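Local structure of 2,3-dimethylmalate lyase (Aspergillus niger, 3FA4) at residues Pro23-Tyr26 and Ser30-Val33; Cys62-Met67 and Thr101-Arg106; Ile114-Gln119 and Val173-Ala178; His167-Ser172 and Arg195-Gln200; Ile223-Ala228 and Arg234-Pro239. The protein is a lyase of the phosphoenolpyruvate phosphomutase family whose TIM-barrel subunit holds a magnesium ion. All blocks are in the same frame, centred on the assembly; numbering follows the deposited sequence.

Interaction 1 (Pro23-Tyr26 and Ser30-Val33)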
# COMPACT_ATOMS: atom_id res chain seq x y z
N PRO B 23 14.65 -21.42 -7.45
CA PRO B 23 13.58 -21.96 -6.66
C PRO B 23 12.46 -20.98 -6.45
O PRO B 23 12.67 -19.74 -6.34
CB PRO B 23 14.29 -22.35 -5.35
CG PRO B 23 15.33 -21.45 -5.27
CD PRO B 23 15.88 -21.33 -6.64
N GLY B 24 11.26 -21.54 -6.35
CA GLY B 24 10.10 -20.68 -6.14
C GLY B 24 10.02 -20.23 -4.68
O GLY B 24 9.97 -21.07 -3.74
N VAL B 25 10.03 -18.92 -4.49
CA VAL B 25 9.84 -18.26 -3.20
C VAL B 25 8.61 -17.31 -3.25
O VAL B 25 8.09 -17.01 -4.31
CB VAL B 25 11.10 -17.55 -2.70
CG1 VAL B 25 12.24 -18.50 -2.64
CG2 VAL B 25 11.35 -16.20 -3.45
N TYR B 26 8.11 -16.92 -2.09
CA TYR B 26 6.77 -16.26 -2.02
C TYR B 26 6.67 -15.14 -0.95
O TYR B 26 5.62 -14.52 -0.81
CB TYR B 26 5.66 -17.29 -1.84
CG TYR B 26 5.74 -18.05 -0.54
CD1 TYR B 26 6.46 -19.24 -0.43
CD2 TYR B 26 5.09 -17.58 0.57
CE1 TYR B 26 6.55 -19.90 0.82
CE2 TYR B 26 5.20 -18.22 1.76
CZ TYR B 26 5.92 -19.39 1.87
OH TYR B 26 5.92 -19.97 3.09
N SER B 30 11.07 -17.26 2.88
CA SER B 30 11.41 -18.25 1.88
C SER B 30 12.56 -17.77 1.03
O SER B 30 13.41 -18.55 0.68
CB SER B 30 10.24 -18.58 1.00
OG SER B 30 9.51 -17.43 0.68
N ALA B 31 12.51 -16.48 0.67
CA ALA B 31 13.59 -15.78 -0.03
C ALA B 31 14.92 -15.83 0.72
O ALA B 31 15.93 -16.16 0.12
CB ALA B 31 13.18 -14.38 -0.36
N ARG B 32 14.92 -15.56 2.05
CA ARG B 32 16.12 -15.67 2.89
C ARG B 32 16.64 -17.08 2.98
O ARG B 32 17.86 -17.28 2.86
CB ARG B 32 15.90 -15.21 4.33
CG ARG B 32 15.54 -13.81 4.47
CD ARG B 32 16.78 -13.04 4.32
NE ARG B 32 16.53 -11.64 4.64
CZ ARG B 32 17.50 -10.73 4.77
NH1 ARG B 32 18.79 -11.05 4.60
NH2 ARG B 32 17.16 -9.50 5.07
N VAL B 33 15.75 -18.05 3.26
CA VAL B 33 16.13 -19.49 3.27
C VAL B 33 16.79 -19.99 1.95
O VAL B 33 17.86 -20.60 1.95
CB VAL B 33 14.96 -20.37 3.67
CG1 VAL B 33 15.35 -21.78 3.70
CG2 VAL B 33 14.36 -19.94 5.07
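Ser30 sits in helix 28-37 and touches Val25, the last residue of strand 20-25, and Tyr26 just after it, at the start of a beta-alpha-beta unit in the TIM barrel. The serine hydroxyl makes the one hydrogen bond across the segments. With chi1 at 40°, OG stands between its own backbone N and carbonyl carbon and faces back to the strand end, where Tyr26 N donates to Ser30 OG over 3.1 Å. An N-H...O angle of 173° makes this bond almost straight. The same OG is also hydrogen-bonded to Asp27 OD1, so two polar partners fix its position. This oxygen lies over one face of the Tyr26 ring, 3.7 Å above the plane and displaced toward the rim, while Ser30 CB approaches Tyr26 CE1 at 3.9 Å. Both the side chain and the carbonyl of Ser30 touch Val25, whose CG1 lies 3.5 Å from Ser30 O.

At Ala31 the contact turns wholly apolar on the side-chain level. Ile74 of helix 64-75 packs on both Ala31 and Val25, and Met250 of a second subunit reaches Ser30. Across the segments, the second valine methyl, Val25 CG2, meets Ala31 CB at 4.0 Å.

Interaction 2 (Cys62-Met67 and Thr101-Arg106); sequences CTLNDM and TEQYSR
In Leu64 a chi1 of 177° places CG on the far side of CA-CB from the backbone nitrogen, and in Tyr104 a chi1 of -87° sets the direction of the ring, whose length then puts the hydroxyl by Met67. Gln103, extended beyond CG, completes the meeting. The two partners are neighbouring outer helices of the TIM barrel, 64-75 and 94-107, which follow the adjacent strands 42-44 and 83-86.

The packing is by side chains alone, with the nearest backbone pair, Leu64 CA and Gln103 CA, 9.1 Å apart and no hydrogen bond across. Leu64 crosses the glutamine side chain at a slant, so that Leu64 CG lies 4.0 Å from Gln103 OE1 while CD2 touches both the oxygen and the nitrogen of the amide. That oxygen also takes a weak hydrogen bond from Arg68 NH1. The other methyl, Leu64 CD1, comes to 4.3 Å from Tyr104 CE1. Beyond the ring, Tyr104 OH abuts Met67 CB at 3.9 Å, but its polar partner is the backbone carbonyl of Asp86, a magnesium ligand. The tyrosine therefore joins this helix pair to the strand end carrying the metal site, and the Met67 side chain itself is about 6 Å from the magnesium ion.

Helix 64-75 starts in a capping box. Asp66 N points back to Thr63 OG1 in a weak bond, and Asp66 OD2 also pairs with His54 NE2. The reciprocal bond is the shorter: Thr63 N donates to Asp66 OD2 over 2.9 Å, reaching the oxygen from above the carboxylate plane.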
# COMPACT_ATOMS: atom_id res chain seq x y z
N CYS B 62 -4.55 -11.02 -6.62
CA CYS B 62 -3.51 -10.05 -6.45
C CYS B 62 -3.64 -8.97 -7.54
O CYS B 62 -3.78 -9.28 -8.75
CB CYS B 62 -2.14 -10.70 -6.52
SG CYS B 62 -1.92 -12.19 -5.45
N THR B 63 -3.61 -7.70 -7.09
CA THR B 63 -3.49 -6.53 -7.98
C THR B 63 -2.01 -6.26 -8.42
O THR B 63 -1.08 -6.93 -7.98
CB THR B 63 -4.02 -5.30 -7.32
OG1 THR B 63 -3.19 -5.02 -6.20
CG2 THR B 63 -5.53 -5.50 -6.80
N LEU B 64 -1.80 -5.25 -9.26
CA LEU B 64 -0.43 -4.78 -9.54
C LEU B 64 0.31 -4.41 -8.22
O LEU B 64 1.46 -4.82 -8.01
CB LEU B 64 -0.44 -3.57 -10.51
CG LEU B 64 0.91 -2.92 -10.85
CD1 LEU B 64 2.06 -3.99 -11.32
CD2 LEU B 64 0.63 -1.83 -11.84
N ASN B 65 -0.36 -3.61 -7.38
CA ASN B 65 0.12 -3.19 -6.08
C ASN B 65 0.68 -4.36 -5.24
O ASN B 65 1.82 -4.34 -4.81
CB ASN B 65 -1.01 -2.52 -5.32
CG ASN B 65 -1.58 -1.30 -6.03
OD1 ASN B 65 -1.99 -1.37 -7.17
ND2 ASN B 65 -1.67 -0.20 -5.32
N ASP B 66 -0.14 -5.38 -4.98
CA ASP B 66 0.36 -6.56 -4.24
C ASP B 66 1.64 -7.17 -4.78
O ASP B 66 2.57 -7.47 -4.03
CB ASP B 66 -0.67 -7.66 -4.21
CG ASP B 66 -2.04 -7.18 -3.75
OD1 ASP B 66 -2.19 -6.21 -2.97
OD2 ASP B 66 -2.99 -7.77 -4.24
N MET B 67 1.61 -7.43 -6.09
CA MET B 67 2.50 -8.25 -6.78
C MET B 67 3.83 -7.56 -6.93
O MET B 67 4.85 -8.15 -6.68
CB MET B 67 1.83 -8.56 -8.14
CG MET B 67 0.84 -9.73 -8.02
SD MET B 67 1.66 -11.38 -7.96
CE MET B 67 0.50 -12.20 -6.93
N THR B 101 5.54 -2.94 -16.23
CA THR B 101 6.92 -3.12 -16.76
C THR B 101 7.84 -2.10 -16.09
O THR B 101 8.87 -2.48 -15.63
CB THR B 101 6.92 -3.02 -18.30
OG1 THR B 101 6.04 -4.03 -18.85
CG2 THR B 101 8.33 -3.21 -18.92
N GLU B 102 7.40 -0.83 -16.03
CA GLU B 102 8.13 0.30 -15.47
C GLU B 102 8.37 0.17 -13.93
O GLU B 102 9.51 0.40 -13.45
CB GLU B 102 7.38 1.62 -15.78
CG GLU B 102 7.37 1.98 -17.21
CD GLU B 102 6.15 2.82 -17.63
OE1 GLU B 102 5.29 3.22 -16.79
OE2 GLU B 102 6.07 3.09 -18.85
N GLN B 103 7.29 -0.13 -13.20
CA GLN B 103 7.30 -0.44 -11.78
C GLN B 103 8.12 -1.68 -11.39
O GLN B 103 8.90 -1.61 -10.46
CB GLN B 103 5.86 -0.61 -11.31
CG GLN B 103 5.13 0.67 -11.27
CD GLN B 103 3.84 0.57 -10.59
OE1 GLN B 103 3.68 -0.27 -9.71
NE2 GLN B 103 2.88 1.44 -10.95
N TYR B 104 7.96 -2.81 -12.06
CA TYR B 104 8.90 -3.95 -11.90
C TYR B 104 10.35 -3.57 -12.18
O TYR B 104 11.24 -3.97 -11.44
CB TYR B 104 8.51 -5.11 -12.82
CG TYR B 104 7.47 -6.11 -12.25
CD1 TYR B 104 6.38 -5.68 -11.54
CD2 TYR B 104 7.60 -7.51 -12.49
CE1 TYR B 104 5.42 -6.60 -11.05
CE2 TYR B 104 6.66 -8.43 -11.99
CZ TYR B 104 5.59 -7.94 -11.28
OH TYR B 104 4.69 -8.81 -10.79
N SER B 105 10.62 -2.81 -13.23
CA SER B 105 11.97 -2.38 -13.53
C SER B 105 12.58 -1.53 -12.43
O SER B 105 13.63 -1.88 -11.92
CB SER B 105 11.99 -1.61 -14.84
OG SER B 105 11.40 -2.45 -15.81
N ARG B 106 11.93 -0.39 -12.08
CA ARG B 106 12.32 0.45 -10.91
C ARG B 106 12.54 -0.31 -9.61
O ARG B 106 13.39 0.04 -8.85
CB ARG B 106 11.30 1.58 -10.66
CG ARG B 106 11.31 2.60 -11.76
CD ARG B 106 10.59 3.92 -11.36
NE ARG B 106 9.22 3.71 -10.87
CZ ARG B 106 8.17 3.81 -11.66
NH1 ARG B 106 8.35 4.09 -12.96
NH2 ARG B 106 6.94 3.65 -11.17

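Interaction 3 (Ile114-Gln119 and Val173-Ala178)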
# COMPACT_ATOMS: atom_id res chain seq x y z
N ILE B 114 4.57 -12.88 -18.70
CA ILE B 114 3.20 -12.40 -19.10
C ILE B 114 2.52 -13.45 -20.01
O ILE B 114 3.13 -13.94 -20.94
CB ILE B 114 3.29 -10.99 -19.77
CG1 ILE B 114 3.06 -9.93 -18.71
CG2 ILE B 114 2.24 -10.78 -20.89
CD1 ILE B 114 3.29 -8.67 -19.21
N GLU B 115 1.28 -13.82 -19.68
CA GLU B 115 0.60 -14.95 -20.32
C GLU B 115 -0.60 -14.55 -21.19
O GLU B 115 -1.00 -13.34 -21.23
CB GLU B 115 0.21 -16.02 -19.28
CG GLU B 115 -0.84 -15.58 -18.31
CD GLU B 115 -0.84 -16.34 -16.95
OE1 GLU B 115 0.13 -16.23 -16.18
OE2 GLU B 115 -1.89 -16.94 -16.57
N ASP B 116 -1.17 -15.54 -21.91
CA ASP B 116 -2.21 -15.28 -22.94
C ASP B 116 -3.68 -15.52 -22.44
O ASP B 116 -4.64 -15.51 -23.23
CB ASP B 116 -1.88 -16.05 -24.23
CG ASP B 116 -1.63 -17.50 -23.98
OD1 ASP B 116 -1.57 -17.90 -22.80
OD2 ASP B 116 -1.50 -18.25 -24.96
N GLN B 117 -3.82 -15.67 -21.13
CA GLN B 117 -5.11 -15.84 -20.51
C GLN B 117 -5.87 -14.52 -20.42
O GLN B 117 -5.29 -13.44 -20.64
CB GLN B 117 -4.98 -16.48 -19.12
CG GLN B 117 -4.42 -17.91 -19.13
CD GLN B 117 -4.81 -18.68 -17.88
OE1 GLN B 117 -5.89 -19.20 -17.78
NE2 GLN B 117 -3.91 -18.77 -16.95
N VAL B 118 -7.17 -14.63 -20.16
CA VAL B 118 -8.03 -13.49 -19.90
C VAL B 118 -7.73 -13.02 -18.48
O VAL B 118 -7.31 -13.81 -17.62
CB VAL B 118 -9.52 -13.84 -20.07
CG1 VAL B 118 -10.37 -12.63 -19.77
CG2 VAL B 118 -9.79 -14.21 -21.48
N GLN B 119 -7.87 -11.71 -18.25
CA GLN B 119 -7.56 -11.17 -16.96
C GLN B 119 -8.31 -11.91 -15.86
O GLN B 119 -7.68 -12.37 -14.88
CB GLN B 119 -7.93 -9.70 -16.90
CG GLN B 119 -7.28 -8.99 -15.73
CD GLN B 119 -7.43 -7.50 -15.88
OE1 GLN B 119 -7.85 -7.00 -16.96
NE2 GLN B 119 -7.05 -6.74 -14.81
N VAL B 173 3.14 -23.39 -29.94
CA VAL B 173 4.37 -23.01 -30.61
C VAL B 173 4.14 -21.73 -31.49
O VAL B 173 4.94 -20.83 -31.41
CB VAL B 173 5.05 -24.21 -31.23
CG1 VAL B 173 6.17 -23.78 -32.05
CG2 VAL B 173 5.58 -25.05 -30.11
N ALA B 174 3.01 -21.66 -32.24
CA ALA B 174 2.57 -20.45 -32.96
C ALA B 174 2.52 -19.17 -32.14
O ALA B 174 3.06 -18.15 -32.57
CB ALA B 174 1.18 -20.65 -33.67
N ARG B 175 1.86 -19.22 -30.99
CA ARG B 175 1.75 -18.08 -30.08
C ARG B 175 3.13 -17.70 -29.47
O ARG B 175 3.45 -16.50 -29.28
CB ARG B 175 0.73 -18.38 -28.95
CG ARG B 175 -0.74 -18.38 -29.35
CD ARG B 175 -1.60 -18.89 -28.26
NE ARG B 175 -3.00 -18.74 -28.65
CZ ARG B 175 -3.86 -17.88 -28.11
NH1 ARG B 175 -3.53 -17.09 -27.10
NH2 ARG B 175 -5.06 -17.80 -28.59
N LEU B 176 3.93 -18.70 -29.13
CA LEU B 176 5.34 -18.39 -28.74
C LEU B 176 6.11 -17.62 -29.77
O LEU B 176 6.71 -16.63 -29.43
CB LEU B 176 6.14 -19.62 -28.27
CG LEU B 176 5.64 -20.08 -26.90
CD1 LEU B 176 6.34 -21.35 -26.50
CD2 LEU B 176 5.74 -18.94 -25.84
N ARG B 177 6.11 -18.11 -31.02
CA ARG B 177 6.81 -17.49 -32.17
C ARG B 177 6.25 -16.08 -32.46
O ARG B 177 7.00 -15.16 -32.70
CB ARG B 177 6.60 -18.36 -33.40
CG ARG B 177 7.58 -19.47 -33.53
CD ARG B 177 7.32 -20.28 -34.80
NE ARG B 177 8.21 -21.46 -34.88
CZ ARG B 177 7.87 -22.66 -35.39
NH1 ARG B 177 6.63 -22.93 -35.87
NH2 ARG B 177 8.77 -23.62 -35.39
N ALA B 178 4.94 -15.88 -32.38
CA ALA B 178 4.43 -14.53 -32.49
C ALA B 178 5.07 -13.64 -31.40
O ALA B 178 5.46 -12.52 -31.67
CB ALA B 178 2.93 -14.52 -32.41
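Asp116 and Arg175 form a buried salt bridge that rests on one nitrogen and one oxygen: Arg175 NH1 donates to Asp116 OD2 over 3.2 Å. The bond is bent, with an N-H...O angle of 138°. Its geometry is not that of a two-pronged, coplanar pair, because the carboxylate and guanidinium planes are 66° apart and the oxygen is met from above its carboxylate plane. The side chains cross at about a right angle. Arg175 CD passes 3.4 Å from Asp116 OD2, and Asp116 CB lies in the guanidinium plane at its edge, 3.5 Å from Arg175 NH1.

The arginine spans the gap between the chain segments because its chain runs extended from CG to NE, with CG beside the backbone N. In TIM-barrel terms it leaves helix 169-181, which follows strand 156-161, and arrives at the loop that follows the neighbouring strand, 111-114. Within that loop Gln117 NE2 donates to Glu115 OE2 over 2.8 Å, a link separate from the ion pair.

Further direct partners hold both groups. Asp116 OD2 is also bonded to Thr161 OG1 and its OD1 to the backbone N of Asp162, so the carboxylate is tied to the end of strand 156-161. Arg175 NH1 is shared with the carbonyl of Val132, whose backbone also bonds that of Asp116, and Arg175 NE forms a second salt bridge with Glu171 OE2, one helical turn earlier.

Interaction 4 (His167-Ser172 and Arg195-Gln200); sequences HGYEES and REMARQ
Tyr169 packs against Met197 and Gln200 in a helix-to-helix contact near the surface, which includes an oblique Met-aromatic contact. It joins the first turn of helix 169-181 to helix 195-204, two outer helices of the TIM barrel that follow the adjacent strands 156-161 and 186-189. Their closest approach of backbones, between Tyr169 CA and Met197 CA, is 8.5 Å, and side chains bridge the interval.

A chi1 of -177° turns the Tyr169 ring away from its backbone nitrogen and directs it toward the other helix. Met197 slides past it in the opposite direction: its CG lies 3.7 Å from Tyr169 CD1, and the bend at chi3 (-81°) brings the terminal methyl back, with CE 3.8 Å from the same CD1. The sulfur stands off to one side, SD being 5.1 Å from the ring centroid and 69° off the ring normal. At the far end of the ring the phenol oxygen reaches the aliphatic part of Gln200, with Tyr169 OH 3.4 Å from Gln200 CG, and the two side chains cross at about a right angle.

Gly168 stands at the N-cap just before the tyrosine, and Ser172 N donates to its carbonyl, Gly168 O, over 3.3 Å. From helix 164-167, Leu164 packs on both Tyr169 and Met197.

No hydrogen bond links the two segments, so dispersion, with perhaps some sulfur-aromatic attraction, probably carries the contact. The phenol hydroxyl is bonded instead to Asp204 OD2, one turn beyond Gln200, so that helix 195-204 meets the tyrosine with apolar groups along the ring and with the Asp204 carboxylate at the phenol oxygen.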
# COMPACT_ATOMS: atom_id res chain seq x y z
N HIS B 167 -5.66 -25.57 -26.93
CA HIS B 167 -5.55 -25.53 -28.39
C HIS B 167 -4.41 -26.43 -28.96
O HIS B 167 -4.25 -26.54 -30.19
CB HIS B 167 -5.39 -24.11 -29.00
CG HIS B 167 -6.18 -23.01 -28.35
ND1 HIS B 167 -7.55 -23.01 -28.28
CD2 HIS B 167 -5.78 -21.82 -27.82
CE1 HIS B 167 -7.97 -21.90 -27.67
NE2 HIS B 167 -6.92 -21.16 -27.40
N GLY B 168 -3.63 -27.05 -28.08
CA GLY B 168 -2.68 -28.12 -28.44
C GLY B 168 -1.36 -27.60 -28.94
O GLY B 168 -1.21 -26.40 -29.19
N TYR B 169 -0.41 -28.51 -29.09
CA TYR B 169 1.00 -28.15 -29.30
C TYR B 169 1.31 -27.11 -30.39
O TYR B 169 1.98 -26.15 -30.11
CB TYR B 169 1.86 -29.39 -29.46
CG TYR B 169 3.31 -29.08 -29.60
CD1 TYR B 169 4.12 -28.85 -28.46
CD2 TYR B 169 3.89 -29.01 -30.87
CE1 TYR B 169 5.51 -28.60 -28.61
CE2 TYR B 169 5.27 -28.74 -31.02
CZ TYR B 169 6.06 -28.52 -29.91
OH TYR B 169 7.39 -28.27 -30.13
N GLU B 170 0.86 -27.29 -31.62
CA GLU B 170 1.26 -26.37 -32.70
C GLU B 170 0.76 -24.95 -32.52
O GLU B 170 1.36 -24.02 -33.03
CB GLU B 170 0.76 -26.86 -34.05
CG GLU B 170 1.60 -27.91 -34.68
CD GLU B 170 1.49 -27.86 -36.21
OE1 GLU B 170 0.46 -27.34 -36.80
OE2 GLU B 170 2.48 -28.32 -36.83
N GLU B 171 -0.37 -24.78 -31.85
CA GLU B 171 -0.95 -23.47 -31.66
C GLU B 171 -0.09 -22.80 -30.63
O GLU B 171 0.18 -21.58 -30.75
CB GLU B 171 -2.43 -23.54 -31.20
CG GLU B 171 -3.17 -22.16 -30.89
CD GLU B 171 -2.95 -21.03 -31.92
OE1 GLU B 171 -2.32 -21.24 -32.98
OE2 GLU B 171 -3.40 -19.89 -31.66
N SER B 172 0.36 -23.59 -29.65
CA SER B 172 1.23 -23.14 -28.53
C SER B 172 2.53 -22.60 -29.08
O SER B 172 2.97 -21.51 -28.74
CB SER B 172 1.57 -24.31 -27.61
OG SER B 172 0.49 -24.58 -26.75
N ARG B 195 8.74 -35.66 -21.78
CA ARG B 195 10.12 -35.31 -22.11
C ARG B 195 10.28 -35.17 -23.61
O ARG B 195 11.12 -34.44 -24.10
CB ARG B 195 11.07 -36.39 -21.61
CG ARG B 195 11.20 -36.47 -20.12
CD ARG B 195 12.26 -37.53 -19.71
NE ARG B 195 11.78 -38.01 -18.44
CZ ARG B 195 12.25 -37.66 -17.25
NH1 ARG B 195 13.35 -36.95 -17.12
NH2 ARG B 195 11.65 -38.12 -16.17
N GLU B 196 9.42 -35.86 -24.34
CA GLU B 196 9.45 -35.81 -25.78
C GLU B 196 8.98 -34.46 -26.29
O GLU B 196 9.61 -33.89 -27.17
CB GLU B 196 8.64 -36.97 -26.37
CG GLU B 196 8.69 -37.04 -27.90
CD GLU B 196 7.87 -38.18 -28.45
OE1 GLU B 196 6.64 -38.29 -28.10
OE2 GLU B 196 8.44 -38.98 -29.21
N MET B 197 7.91 -33.94 -25.72
CA MET B 197 7.44 -32.58 -26.06
C MET B 197 8.40 -31.49 -25.63
O MET B 197 8.46 -30.42 -26.26
CB MET B 197 6.06 -32.31 -25.48
CG MET B 197 5.50 -30.98 -25.82
SD MET B 197 3.95 -30.64 -25.01
CE MET B 197 2.89 -31.55 -26.12
N ALA B 198 9.19 -31.75 -24.58
CA ALA B 198 10.19 -30.80 -24.11
C ALA B 198 11.40 -30.73 -25.02
O ALA B 198 11.95 -29.65 -25.24
CB ALA B 198 10.59 -31.12 -22.68
N ARG B 199 11.84 -31.87 -25.55
CA ARG B 199 12.85 -31.87 -26.58
C ARG B 199 12.37 -31.21 -27.90
O ARG B 199 13.05 -30.37 -28.42
CB ARG B 199 13.38 -33.28 -26.79
CG ARG B 199 14.02 -33.89 -25.54
CD ARG B 199 14.74 -35.26 -25.86
NE ARG B 199 15.03 -35.87 -24.58
CZ ARG B 199 14.33 -36.86 -24.02
NH1 ARG B 199 13.33 -37.46 -24.70
NH2 ARG B 199 14.64 -37.25 -22.79
N GLN B 200 11.15 -31.54 -28.38
CA GLN B 200 10.57 -30.89 -29.56
C GLN B 200 10.53 -29.35 -29.45
O GLN B 200 10.89 -28.65 -30.43
CB GLN B 200 9.18 -31.45 -29.91
CG GLN B 200 8.71 -31.13 -31.32
CD GLN B 200 9.63 -31.75 -32.35
OE1 GLN B 200 10.19 -31.09 -33.24
NE2 GLN B 200 9.85 -33.04 -32.19

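Interaction 5 (Ile223-Ala228 and Arg234-Pro239); sequences ISAAEA and RIIIFP
Ile236 of strand 235-238 packs against Ala225 and Ala228 of helix 225-231, and the contacts between side chains are all apolar. The branches of the isoleucine divide the work. Its CG1 is anti to the backbone N (chi1 -165°) and the chain continues extended, so that Ile236 CD1 reaches Ala228 CB at 3.9 Å. The short branch stays nearer the strand, with Ile236 CG2 at 3.9 Å from Ala225 CB. Ala225 CB also touches Phe238 at the edge of its ring, 4.4 Å from CZ and near the ring plane. Ile236 and Phe238, two residues apart on the strand, both face the helix. Small alanine side chains let the backbones come close, Ala225 CA lying 6.4 Å from Ile236 CA.

A second group of contacts joins methyl to carbonyl: Ile236 CD1 lies 3.7 Å from Ile223 O and 4.0 Å from Ser224 O, on the turn that leads into the helix.

Within the two segments, polar bonds lie at the helix start. Ser224 caps the helix, its OG accepting a weak but straight bond (172°) from Glu227 N over 3.4 Å, and Ala228 N donates to Ser224 O over 2.8 Å.

On the same strand face, Val21 of strand 20-25 packs on Ala225, Ile236 and Phe238, while Pro263 of a second subunit touches the phenylalanine. Helix against following strand in this way belongs to a beta-alpha-beta unit, here strand 211-213, helix 225-231 and strand 235-238 of the TIM barrel.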
# COMPACT_ATOMS: atom_id res chain seq x y z
N ILE B 223 11.81 -33.57 -14.04
CA ILE B 223 12.99 -33.31 -14.85
C ILE B 223 13.88 -32.49 -13.94
O ILE B 223 13.49 -31.44 -13.54
CB ILE B 223 12.64 -32.54 -16.21
CG1 ILE B 223 11.95 -33.44 -17.25
CG2 ILE B 223 13.87 -31.97 -16.90
CD1 ILE B 223 10.93 -32.65 -18.14
N SER B 224 15.06 -33.01 -13.60
CA SER B 224 16.00 -32.26 -12.79
C SER B 224 16.63 -31.12 -13.58
O SER B 224 16.53 -31.05 -14.83
CB SER B 224 17.08 -33.19 -12.26
OG SER B 224 18.01 -33.49 -13.27
N ALA B 225 17.31 -30.24 -12.86
CA ALA B 225 17.98 -29.09 -13.43
C ALA B 225 19.16 -29.49 -14.32
O ALA B 225 19.44 -28.81 -15.32
CB ALA B 225 18.44 -28.15 -12.31
N ALA B 226 19.86 -30.59 -14.00
CA ALA B 226 20.94 -31.05 -14.90
C ALA B 226 20.38 -31.57 -16.21
O ALA B 226 20.93 -31.28 -17.24
CB ALA B 226 21.82 -32.09 -14.26
N GLU B 227 19.29 -32.34 -16.16
CA GLU B 227 18.56 -32.82 -17.34
C GLU B 227 17.87 -31.74 -18.17
O GLU B 227 18.04 -31.73 -19.37
CB GLU B 227 17.57 -33.90 -16.94
CG GLU B 227 16.93 -34.65 -18.13
CD GLU B 227 15.85 -35.65 -17.68
OE1 GLU B 227 15.64 -35.79 -16.47
OE2 GLU B 227 15.23 -36.31 -18.52
N ALA B 228 17.07 -30.83 -17.58
CA ALA B 228 16.67 -29.63 -18.30
C ALA B 228 17.84 -28.92 -19.03
O ALA B 228 17.73 -28.58 -20.17
CB ALA B 228 15.95 -28.66 -17.39
N ARG B 234 17.12 -22.96 -20.80
CA ARG B 234 17.96 -21.94 -20.24
C ARG B 234 17.60 -21.56 -18.84
O ARG B 234 18.39 -21.04 -18.14
CB ARG B 234 18.02 -20.75 -21.14
CG ARG B 234 18.46 -21.10 -22.49
CD ARG B 234 19.93 -21.44 -22.56
NE ARG B 234 20.63 -20.27 -22.98
CZ ARG B 234 21.45 -19.55 -22.24
NH1 ARG B 234 21.77 -19.89 -21.03
NH2 ARG B 234 21.94 -18.47 -22.75
N ILE B 235 16.39 -21.87 -18.43
CA ILE B 235 15.93 -21.58 -17.08
C ILE B 235 15.04 -22.72 -16.64
O ILE B 235 14.18 -23.23 -17.43
CB ILE B 235 15.15 -20.23 -17.04
CG1 ILE B 235 15.99 -19.11 -17.69
CG2 ILE B 235 14.48 -19.94 -15.64
CD1 ILE B 235 15.21 -17.84 -18.08
N ILE B 236 15.27 -23.12 -15.39
CA ILE B 236 14.30 -23.96 -14.67
C ILE B 236 13.86 -23.25 -13.37
O ILE B 236 14.68 -22.65 -12.65
CB ILE B 236 14.90 -25.41 -14.41
CG1 ILE B 236 13.80 -26.42 -14.00
CG2 ILE B 236 16.05 -25.33 -13.39
CD1 ILE B 236 14.31 -27.88 -13.96
N ILE B 237 12.57 -23.35 -13.08
CA ILE B 237 11.91 -22.73 -11.92
C ILE B 237 11.19 -23.82 -11.22
O ILE B 237 10.88 -24.79 -11.82
CB ILE B 237 10.98 -21.48 -12.28
CG1 ILE B 237 9.75 -21.89 -13.12
CG2 ILE B 237 11.84 -20.33 -12.89
CD1 ILE B 237 8.80 -20.78 -13.36
N PHE B 238 11.03 -23.71 -9.91
CA PHE B 238 10.35 -24.70 -9.15
C PHE B 238 9.46 -23.98 -8.21
O PHE B 238 9.83 -23.87 -7.06
CB PHE B 238 11.31 -25.57 -8.27
CG PHE B 238 12.50 -26.15 -8.99
CD1 PHE B 238 13.70 -25.44 -9.06
CD2 PHE B 238 12.45 -27.43 -9.52
CE1 PHE B 238 14.79 -25.97 -9.70
CE2 PHE B 238 13.56 -27.96 -10.16
CZ PHE B 238 14.71 -27.23 -10.24
N PRO B 239 8.26 -23.56 -8.64
CA PRO B 239 7.41 -22.67 -7.88
C PRO B 239 6.97 -23.15 -6.48
O PRO B 239 6.57 -22.34 -5.61
CB PRO B 239 6.17 -22.54 -8.80
CG PRO B 239 6.58 -22.91 -10.13
CD PRO B 239 7.66 -23.90 -9.95

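Overall arrangement
From the N terminus, interaction 1 closes a very short loop between strand 20-25 and helix 28-37. Interaction 2 follows in series, joining helices 64-75 and 94-107 and closing a longer loop that contains strand 83-86. Interactions 3 and 4 cross along the chain, because 167-172 opens before 173-178 closes interaction 3. Both use helix 169-181, which thus reaches the loop after strand 111-114 and helix 195-204. Interaction 5 closes the last short loop, between helix 225-231 and strand 235-238. Packing of Arg195 on Ile223 brings interactions 4 and 5 together, and a probable hydrogen bond from Gly24 N to Phe238 O joins interactions 5 and 1 through neighbouring barrel strands.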